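Local atomic coordinates of metallopeptidase containing co-catalytic metalloactive site (Shewanella denitrificans OS217, PDB entry 3B2Y), a protein that probably acts as a zinc-dependent metallocarboxypeptidase of the M14 family, with a nickel ion occupying the metal site in this crystal. Residues Arg91-Pro95 and Ala96-Arg100. Numbering follows the deposited sequence.
Sequences RGLQP and ALFER
Leu93 and Leu97 meet in a local contact on the surface of the M14 peptidase fold, where the chain leaves helix 81-92, runs through a short extended link and winds into a turn of 3-10-like i to i+3 bonds before strand 102-106. Leu97 CD2 faces both methyls of Leu93, 3.8 Å from CD1 and equally far from CD2, the two side chains lying askew. With its CG anti to the backbone N (chi1 168°), Leu97 carries CD2 back toward Leu93. Leu97 also packs on Leu103 of strand 102-106 and on Ile268 of helix 253-271.

The backbone closes the turns by two bonds between the segments: Gln94 O accepts the N-H of Leu97 at 3.1 Å, and Pro95 O takes that of Phe98 at 3.0 Å. Glu99 N to Ala96 O and Arg100 N to Leu97 O continue the i to i+3 pattern. Pro95, with phi -54°, is residue i+1 of the turn closed by Leu97 N and Gln94 O, where no N-H is needed.

The Phe98 side chain turns back beside Pro95 and also touches Leu41 and Leu103. Across the turn, one face of the Arg100 guanidinium carries Leu97 CD1 near its rim, while Arg100 NE is hydrogen-bonded to Ala272 O. On the Phe98 ring the tightest approach is CD2 to Pro95 O, 3.4 Å.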
loop_
_atom_site.group_PDB
_atom_site.type_symbol
_atom_site.label_atom_id
_atom_site.label_comp_id
_atom_site.label_asym_id
_atom_site.label_seq_id
_atom_site.Cartn_x
_atom_site.Cartn_y
_atom_site.Cartn_z
ATOM N N ARG A 91 1.963 -0.935 -14.954
ATOM C CA ARG A 91 2.555 -1.216 -16.265
ATOM C C ARG A 91 2.023 -2.513 -16.866
ATOM O O ARG A 91 1.936 -2.613 -18.087
ATOM C CB ARG A 91 4.095 -1.210 -16.211
ATOM C CG ARG A 91 4.683 0.159 -15.987
ATOM C CD ARG A 91 6.067 0.302 -16.559
ATOM N NE ARG A 91 6.576 1.639 -16.267
ATOM C CZ ARG A 91 7.861 1.999 -16.270
ATOM N NH1 ARG A 91 8.831 1.120 -16.528
ATOM N NH2 ARG A 91 8.178 3.255 -15.977
ATOM N N GLY A 92 1.650 -3.489 -16.036
ATOM C CA GLY A 92 1.191 -4.805 -16.498
ATOM C C GLY A 92 -0.289 -4.894 -16.873
ATOM O O GLY A 92 -0.693 -5.813 -17.564
ATOM N N LEU A 93 -1.071 -3.896 -16.482
ATOM C CA LEU A 93 -2.534 -3.895 -16.605
ATOM C C LEU A 93 -2.988 -3.358 -17.961
ATOM O O LEU A 93 -2.337 -2.512 -18.515
ATOM C CB LEU A 93 -3.100 -2.926 -15.563
ATOM C CG LEU A 93 -2.952 -3.306 -14.097
ATOM C CD1 LEU A 93 -3.749 -2.356 -13.207
ATOM C CD2 LEU A 93 -3.368 -4.750 -13.889
ATOM N N GLN A 94 -4.171 -3.776 -18.393
ATOM C CA GLN A 94 -4.885 -3.158 -19.493
ATOM C C GLN A 94 -6.201 -2.568 -18.991
ATOM O O GLN A 94 -6.739 -2.986 -17.954
ATOM C CB GLN A 94 -5.140 -4.210 -20.599
ATOM C CG GLN A 94 -3.870 -4.646 -21.412
ATOM C CD GLN A 94 -3.164 -3.461 -22.099
ATOM O OE1 GLN A 94 -3.806 -2.589 -22.675
ATOM N NE2 GLN A 94 -1.835 -3.445 -22.042
ATOM N N PRO A 95 -6.770 -1.623 -19.731
ATOM C CA PRO A 95 -8.061 -1.101 -19.313
ATOM C C PRO A 95 -9.185 -2.112 -19.078
ATOM O O PRO A 95 -10.082 -1.814 -18.291
ATOM C CB PRO A 95 -8.429 -0.160 -20.451
ATOM C CG PRO A 95 -7.139 0.273 -21.010
ATOM C CD PRO A 95 -6.293 -0.953 -20.954
ATOM N N ALA A 96 -9.169 -3.275 -19.739
ATOM C CA ALA A 96 -10.177 -4.321 -19.489
ATOM C C ALA A 96 -10.353 -4.724 -18.012
ATOM O O ALA A 96 -11.430 -5.210 -17.652
ATOM C CB ALA A 96 -9.886 -5.587 -20.312
ATOM N N LEU A 97 -9.298 -4.601 -17.215
ATOM C CA LEU A 97 -9.383 -4.917 -15.772
ATOM C C LEU A 97 -10.555 -4.115 -15.190
ATOM O O LEU A 97 -11.408 -4.646 -14.504
ATOM C CB LEU A 97 -8.088 -4.615 -15.057
ATOM C CG LEU A 97 -8.250 -4.655 -13.523
ATOM C CD1 LEU A 97 -8.775 -6.049 -13.054
ATOM C CD2 LEU A 97 -7.000 -4.211 -12.813
ATOM N N PHE A 98 -10.668 -2.858 -15.591
ATOM C CA PHE A 98 -11.679 -1.993 -14.979
ATOM C C PHE A 98 -13.108 -2.326 -15.330
ATOM O O PHE A 98 -14.030 -1.833 -14.681
ATOM C CB PHE A 98 -11.316 -0.536 -15.227
ATOM C CG PHE A 98 -9.904 -0.237 -14.876
ATOM C CD1 PHE A 98 -9.435 -0.490 -13.611
ATOM C CD2 PHE A 98 -9.013 0.212 -15.810
ATOM C CE1 PHE A 98 -8.106 -0.257 -13.277
ATOM C CE2 PHE A 98 -7.698 0.445 -15.468
ATOM C CZ PHE A 98 -7.246 0.186 -14.205
ATOM N N GLU A 99 -13.324 -3.225 -16.302
ATOM C CA GLU A 99 -14.676 -3.730 -16.577
ATOM C C GLU A 99 -15.187 -4.693 -15.532
ATOM O O GLU A 99 -16.378 -4.966 -15.498
ATOM C CB GLU A 99 -14.739 -4.439 -17.935
ATOM C CG GLU A 99 -14.356 -3.497 -19.069
ATOM C CD GLU A 99 -14.425 -4.155 -20.447
ATOM O OE1 GLU A 99 -15.108 -5.191 -20.595
ATOM O OE2 GLU A 99 -13.771 -3.619 -21.364
ATOM N N ARG A 100 -14.304 -5.247 -14.698
ATOM C CA ARG A 100 -14.771 -6.174 -13.682
ATOM C C ARG A 100 -14.574 -5.707 -12.263
ATOM O O ARG A 100 -15.072 -6.350 -11.350
ATOM C CB ARG A 100 -14.216 -7.575 -13.909
ATOM C CG ARG A 100 -12.861 -7.867 -13.431
ATOM C CD ARG A 100 -12.644 -9.393 -13.530
ATOM N NE ARG A 100 -11.361 -9.720 -12.933
ATOM C CZ ARG A 100 -10.187 -9.507 -13.521
ATOM N NH1 ARG A 100 -10.121 -9.068 -14.774
ATOM N NH2 ARG A 100 -9.072 -9.801 -12.881
#